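Local coordinates for protein uncharacterized RmlC-like cupin (Ralstonia eutropha JMP134, PDB 3EBR) that is of unknown function but carries a ChrR-like cupin domain, the small beta-barrel fold found in many enzymes and ligand-binding proteins, at residues P18-A23 with V31-I36; R57-G62 with S93-P98. All coordinates share one frame; numbering follows the deposited sequence. Where two conformers were deposited one is given.

Contact 1: P18-A23 with V31-I36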
loop_
_atom_site.group_PDB
_atom_site.type_symbol
_atom_site.label_atom_id
_atom_site.label_comp_id
_atom_site.label_asym_id
_atom_site.label_seq_id
_atom_site.Cartn_x
_atom_site.Cartn_y
_atom_site.Cartn_z
ATOM N N PRO A 18 -23.552 -12.259 -0.670
ATOM C CA PRO A 18 -24.650 -12.055 0.285
ATOM C C PRO A 18 -24.375 -11.199 1.527
ATOM O O PRO A 18 -23.231 -11.100 1.978
ATOM C CB PRO A 18 -24.948 -13.491 0.759
ATOM C CG PRO A 18 -23.676 -14.183 0.684
ATOM C CD PRO A 18 -22.926 -13.587 -0.482
ATOM N N TRP A 19 -25.448 -10.565 2.027
ATOM C CA TRP A 19 -25.427 -9.834 3.282
ATOM C C TRP A 19 -25.445 -10.970 4.267
ATOM O O TRP A 19 -26.196 -11.926 4.063
ATOM C CB TRP A 19 -26.643 -8.953 3.548
ATOM C CG TRP A 19 -26.626 -7.608 2.959
ATOM C CD1 TRP A 19 -27.323 -7.165 1.882
ATOM C CD2 TRP A 19 -25.888 -6.488 3.458
ATOM N NE1 TRP A 19 -27.067 -5.827 1.671
ATOM C CE2 TRP A 19 -26.187 -5.385 2.626
ATOM C CE3 TRP A 19 -24.997 -6.309 4.533
ATOM C CZ2 TRP A 19 -25.608 -4.115 2.820
ATOM C CZ3 TRP A 19 -24.426 -5.047 4.735
ATOM C CH2 TRP A 19 -24.738 -3.964 3.880
HETATM N N MSE A 20 -24.652 -10.883 5.323
HETATM C CA MSE A 20 -24.601 -11.947 6.320
HETATM C C MSE A 20 -24.339 -11.402 7.717
HETATM O O MSE A 20 -23.641 -10.403 7.848
HETATM C CB MSE A 20 -23.524 -12.957 5.934
HETATM C CG MSE A 20 -22.088 -12.394 5.811
HETATM SE SE MSE A 20 -20.799 -13.726 5.249
HETATM C CE MSE A 20 -21.123 -14.786 6.474
ATOM N N PRO A 21 -24.871 -12.070 8.756
ATOM C CA PRO A 21 -24.657 -11.596 10.119
ATOM C C PRO A 21 -23.202 -11.759 10.513
ATOM O O PRO A 21 -22.547 -12.706 10.059
ATOM C CB PRO A 21 -25.549 -12.506 10.962
ATOM C CG PRO A 21 -25.810 -13.677 10.129
ATOM C CD PRO A 21 -25.674 -13.307 8.725
ATOM N N PHE A 22 -22.714 -10.868 11.377
ATOM C CA PHE A 22 -21.324 -10.879 11.823
ATOM C C PHE A 22 -21.214 -11.952 12.941
ATOM O O PHE A 22 -21.002 -11.644 14.119
ATOM C CB PHE A 22 -20.902 -9.454 12.244
ATOM C CG PHE A 22 -19.417 -9.186 12.115
ATOM C CD1 PHE A 22 -18.515 -9.633 13.071
ATOM C CD2 PHE A 22 -18.929 -8.454 11.029
ATOM C CE1 PHE A 22 -17.143 -9.376 12.937
ATOM C CE2 PHE A 22 -17.570 -8.185 10.892
ATOM C CZ PHE A 22 -16.673 -8.653 11.847
ATOM N N ALA A 23 -21.336 -13.221 12.532
ATOM C CA ALA A 23 -21.332 -14.376 13.424
ATOM C C ALA A 23 -19.916 -14.746 13.848
ATOM O O ALA A 23 -18.990 -14.580 13.058
ATOM C CB ALA A 23 -21.984 -15.561 12.740
ATOM N N VAL A 31 -22.748 -7.797 7.416
ATOM C CA VAL A 31 -21.542 -7.521 6.633
ATOM C C VAL A 31 -21.712 -8.122 5.238
ATOM O O VAL A 31 -22.420 -9.111 5.090
ATOM C CB VAL A 31 -20.267 -8.092 7.323
ATOM C CG1 VAL A 31 -20.367 -9.611 7.503
ATOM C CG2 VAL A 31 -18.982 -7.721 6.556
ATOM N N LYS A 32 -21.121 -7.489 4.224
ATOM C CA LYS A 32 -21.137 -7.978 2.843
ATOM C C LYS A 32 -19.682 -7.899 2.381
ATOM O O LYS A 32 -19.111 -6.814 2.386
ATOM C CB LYS A 32 -22.076 -7.157 1.952
ATOM C CG LYS A 32 -22.125 -7.614 0.465
ATOM C CD LYS A 32 -23.047 -6.784 -0.422
ATOM C CE LYS A 32 -24.513 -7.038 -0.145
ATOM N NZ LYS A 32 -25.401 -6.177 -0.989
ATOM N N TYR A 33 -19.095 -9.034 1.997
ATOM C CA TYR A 33 -17.696 -9.095 1.546
ATOM C C TYR A 33 -17.541 -8.949 0.030
ATOM O O TYR A 33 -18.145 -9.713 -0.727
ATOM C CB TYR A 33 -17.038 -10.409 1.998
ATOM C CG TYR A 33 -16.934 -10.515 3.495
ATOM C CD1 TYR A 33 -15.911 -9.861 4.172
ATOM C CD2 TYR A 33 -17.855 -11.257 4.242
ATOM C CE1 TYR A 33 -15.802 -9.929 5.548
ATOM C CE2 TYR A 33 -17.746 -11.337 5.629
ATOM C CZ TYR A 33 -16.711 -10.668 6.266
ATOM O OH TYR A 33 -16.577 -10.697 7.619
ATOM N N PHE A 34 -16.736 -7.968 -0.388
ATOM C CA PHE A 34 -16.421 -7.704 -1.802
ATOM C C PHE A 34 -15.022 -8.176 -2.186
ATOM O O PHE A 34 -14.835 -8.652 -3.299
ATOM C CB PHE A 34 -16.568 -6.218 -2.136
ATOM C CG PHE A 34 -17.989 -5.750 -2.152
ATOM C CD1 PHE A 34 -18.741 -5.831 -3.319
ATOM C CD2 PHE A 34 -18.585 -5.247 -1.010
ATOM C CE1 PHE A 34 -20.056 -5.405 -3.352
ATOM C CE2 PHE A 34 -19.908 -4.820 -1.033
ATOM C CZ PHE A 34 -20.644 -4.897 -2.209
ATOM N N LYS A 35 -14.041 -8.006 -1.300
ATOM C CA LYS A 35 -12.680 -8.422 -1.577
ATOM C C LYS A 35 -12.045 -8.838 -0.254
ATOM O O LYS A 35 -12.359 -8.252 0.764
ATOM C CB LYS A 35 -11.911 -7.257 -2.209
ATOM C CG LYS A 35 -10.837 -7.642 -3.216
ATOM C CD LYS A 35 -11.534 -8.116 -4.504
ATOM C CE LYS A 35 -10.594 -8.549 -5.563
ATOM N NZ LYS A 35 -11.365 -9.194 -6.670
ATOM N N ILE A 36 -11.220 -9.884 -0.263
ATOM C CA ILE A 36 -10.531 -10.389 0.923
ATOM C C ILE A 36 -9.119 -10.740 0.465
ATOM O O ILE A 36 -8.856 -11.871 0.124
ATOM C CB ILE A 36 -11.257 -11.609 1.562
ATOM C CG1 ILE A 36 -12.693 -11.268 1.987
ATOM C CG2 ILE A 36 -10.475 -12.114 2.767
ATOM C CD1 ILE A 36 -13.441 -12.428 2.677
HETATM O O HOH W 1 -20.301 -11.455 1.642
#
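Trp19 sets CG beside its backbone N and opposite the carbonyl carbon (chi1 -84°). Lys32 runs out extended and then bends about its CG-CD bond (chi3 -72°). The two torsions bring Lys32 CE over one face of the indole. CE sits 3.4 Å from the centroid of the Trp19 five-membered ring, close to the ring normal, which makes a CH-pi contact. The lysine chain and the indole cross at about a right angle. Lys32 NZ comes near Trp19 NE1, but both are donors and do not bond. The ammonium is instead hydrogen-bonded to Gly14 O.

Next along the strands, Met20 and Val31 form an antiparallel hydrogen-bonded pair. Met20 N donates to Val31 O at 2.9 Å, and Val31 N donates to Met20 O at 2.8 Å. Their side chains leave on the same face and lie side by side, with Met20 CG 3.7 Å from Val31 CG1. Met20 is a selenomethionine. Its SE atom reaches the edge of the Tyr33 ring, 3.9 Å from CE2 and near the ring plane, a Met-aromatic contact. The Phe22 ring meets Val31 obliquely, with Phe22 CD2 4.0 Å from Val31 CB. One water bridges the two segments. It donates to Pro18 O at 3.0 Å and accepts from Tyr33 N at 2.7 Å.

Helix 133-146 packs against Met20 through Tyr143 and Arg139, and Arg139 also makes a cation-pi contact with Phe22. An inverse gamma turn is centred on Phe22. Strand 30-37 bonds on to strand 42-49, with a classic bulge at Phe34 and Lys35 opposite Ile44. Strands 20-21 and 30-37 form a beta hairpin at the edge of the larger sheet of this cupin fold, within this chain.

Contact 2: R57-G62 with S93-P98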
loop_
_atom_site.group_PDB
_atom_site.type_symbol
_atom_site.label_atom_id
_atom_site.label_comp_id
_atom_site.label_asym_id
_atom_site.label_seq_id
_atom_site.Cartn_x
_atom_site.Cartn_y
_atom_site.Cartn_z
ATOM N N ARG A 57 -14.695 -1.796 21.560
ATOM C CA ARG A 57 -13.516 -1.003 21.302
ATOM C C ARG A 57 -12.532 -1.938 20.613
ATOM O O ARG A 57 -12.416 -3.112 20.990
ATOM C CB ARG A 57 -12.919 -0.412 22.579
ATOM C CG ARG A 57 -11.748 0.558 22.316
ATOM C CD ARG A 57 -11.430 1.397 23.544
ATOM N NE ARG A 57 -11.109 0.561 24.705
ATOM C CZ ARG A 57 -9.894 0.218 25.154
ATOM N NH1 ARG A 57 -8.759 0.663 24.602
ATOM N NH2 ARG A 57 -9.816 -0.570 26.226
ATOM N N HIS A 58 -11.889 -1.438 19.568
ATOM C CA HIS A 58 -10.916 -2.216 18.827
ATOM C C HIS A 58 -9.668 -1.400 18.591
ATOM O O HIS A 58 -9.742 -0.178 18.491
ATOM C CB HIS A 58 -11.478 -2.699 17.474
ATOM C CG HIS A 58 -11.824 -1.602 16.504
ATOM N ND1 HIS A 58 -13.110 -1.143 16.328
ATOM C CD2 HIS A 58 -11.052 -0.894 15.641
ATOM C CE1 HIS A 58 -13.115 -0.198 15.403
ATOM N NE2 HIS A 58 -11.877 -0.021 14.977
ATOM N N HIS A 59 -8.539 -2.099 18.540
ATOM C CA HIS A 59 -7.239 -1.551 18.222
ATOM C C HIS A 59 -7.079 -2.082 16.828
ATOM O O HIS A 59 -7.328 -3.279 16.629
ATOM C CB HIS A 59 -6.146 -2.118 19.109
ATOM C CG HIS A 59 -4.763 -1.679 18.737
ATOM N ND1 HIS A 59 -4.095 -0.673 19.402
ATOM C CD2 HIS A 59 -3.917 -2.119 17.777
ATOM C CE1 HIS A 59 -2.898 -0.515 18.869
ATOM N NE2 HIS A 59 -2.767 -1.377 17.880
ATOM N N HIS A 60 -6.684 -1.220 15.888
ATOM C CA HIS A 60 -6.474 -1.615 14.494
ATOM C C HIS A 60 -4.999 -1.436 14.104
ATOM O O HIS A 60 -4.418 -0.377 14.351
ATOM C CB HIS A 60 -7.406 -0.850 13.557
ATOM C CG HIS A 60 -7.289 -1.299 12.142
ATOM N ND1 HIS A 60 -7.469 -2.612 11.772
ATOM C CD2 HIS A 60 -7.041 -0.619 11.006
ATOM C CE1 HIS A 60 -7.298 -2.727 10.472
ATOM N NE2 HIS A 60 -7.051 -1.530 9.978
ATOM N N THR A 61 -4.418 -2.471 13.483
ATOM C CA THR A 61 -3.007 -2.482 13.081
ATOM C C THR A 61 -2.597 -1.688 11.829
ATOM O O THR A 61 -1.442 -1.262 11.750
ATOM C CB THR A 61 -2.542 -3.958 12.917
ATOM O OG1 THR A 61 -3.342 -4.615 11.928
ATOM C CG2 THR A 61 -2.662 -4.714 14.249
ATOM N N GLY A 62 -3.508 -1.513 10.869
ATOM C CA GLY A 62 -3.230 -0.759 9.631
ATOM C C GLY A 62 -4.183 0.408 9.497
ATOM O O GLY A 62 -4.520 1.040 10.486
ATOM N N SER A 93 -2.262 1.623 14.289
ATOM C CA SER A 93 -2.113 1.393 15.739
ATOM C C SER A 93 -2.868 2.365 16.660
ATOM O O SER A 93 -2.309 2.889 17.612
ATOM C CB SER A 93 -0.612 1.370 16.075
ATOM O OG SER A 93 0.052 0.435 15.238
ATOM N N THR A 94 -4.134 2.595 16.347
ATOM C CA THR A 94 -5.009 3.485 17.113
ATOM C C THR A 94 -6.217 2.686 17.611
ATOM O O THR A 94 -6.589 1.668 17.003
ATOM C CB THR A 94 -5.422 4.699 16.276
ATOM O OG1 THR A 94 -6.047 4.251 15.074
ATOM C CG2 THR A 94 -4.191 5.533 15.925
ATOM N N ARG A 95 -6.814 3.171 18.708
ATOM C CA ARG A 95 -7.960 2.537 19.380
ATOM C C ARG A 95 -9.231 3.363 19.226
ATOM O O ARG A 95 -9.201 4.582 19.404
ATOM C CB ARG A 95 -7.604 2.287 20.847
ATOM C CG ARG A 95 -6.530 1.221 20.963
ATOM C CD ARG A 95 -5.946 1.065 22.329
ATOM N NE ARG A 95 -4.892 0.042 22.304
ATOM C CZ ARG A 95 -4.079 -0.266 23.318
ATOM N NH1 ARG A 95 -4.172 0.326 24.519
ATOM N NH2 ARG A 95 -3.156 -1.214 23.128
ATOM N N HIS A 96 -10.333 2.692 18.878
ATOM C CA HIS A 96 -11.631 3.327 18.648
ATOM C C HIS A 96 -12.828 2.498 19.079
ATOM O O HIS A 96 -12.823 1.283 18.889
ATOM C CB HIS A 96 -11.806 3.590 17.163
ATOM C CG HIS A 96 -10.873 4.613 16.622
ATOM N ND1 HIS A 96 -9.789 4.278 15.846
ATOM C CD2 HIS A 96 -10.805 5.951 16.819
ATOM C CE1 HIS A 96 -9.118 5.374 15.546
ATOM N NE2 HIS A 96 -9.711 6.406 16.124
ATOM N N THR A 97 -13.865 3.185 19.573
ATOM C CA THR A 97 -15.119 2.597 20.027
ATOM C C THR A 97 -16.210 3.179 19.120
ATOM O O THR A 97 -16.744 4.257 19.412
ATOM C CB THR A 97 -15.404 2.931 21.492
ATOM O OG1 THR A 97 -14.320 2.472 22.288
ATOM C CG2 THR A 97 -16.692 2.255 21.953
ATOM N N PRO A 98 -16.535 2.491 18.006
ATOM C CA PRO A 98 -17.558 3.050 17.127
ATOM C C PRO A 98 -18.942 2.898 17.733
ATOM O O PRO A 98 -19.195 1.944 18.478
ATOM C CB PRO A 98 -17.439 2.199 15.865
ATOM C CG PRO A 98 -16.976 0.884 16.360
ATOM C CD PRO A 98 -16.048 1.193 17.500
#
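An antiparallel strand pair of the smaller cupin sheet brings His58 and His96 together as a hydrogen-bonded pair. His58 N donates to His96 O and His96 N to His58 O, both at 3.0 Å and nearly straight. His60 N adds a bond to Thr94 O at 3.1 Å. His58 CG lies between its backbone N and carbonyl carbon (chi1 64°), which turns the ring back over the partner strand, one face above His96 O. Its ND1 is 3.5 Å from that oxygen, and its CE1 lies 3.9 Å from Pro98 CD. His58, His60 and His96 all leave on one face. The His-x-His spacing of the first two recalls the first cupin motif, and His96 may match the histidine of the second. Whether a metal binds here is not established.

On the face of His59 and Arg95, Arg95 NE donates to His59 ND1 at 3.1 Å, with ring and guanidinium planes 65° apart. The Arg95 chain, extended from CG to NE, crosses His59 obliquely and brings CD to the edge of the imidazole. His59 NE2 and Ser93 OG both bond to Glu117 of a third subunit, so the imidazole is held at both nitrogens. A G1 beta bulge sets Ser93 and Thr94 opposite His60. At the far end Arg57 passes its aliphatic chain by Thr97 OG1, which is hydrogen-bonded to Glu77.

In the fold
From the N terminus, the chain first closes contact 1. The short loop after 18-23 turns back so that 31-36 pairs with it, closing a hairpin at one side of the six-stranded sheet. The chain then adds strand 42-49 to that sheet before it enters 57-62. Contact 2 closes a longer loop of 30 residues, which holds strands 64-70, 73-75 and 87-90, and pairs 58-60 with 94-100 in the five-stranded sheet. The two loops follow in series; neither nests in nor crosses the other. The centres of contact 1 and contact 2 are about 20 Å apart, and the nearest atoms of contact 1 and contact 2 about 9 Å apart. Contact 1 lies against helix 133-146, and contact 2 meets two other subunits.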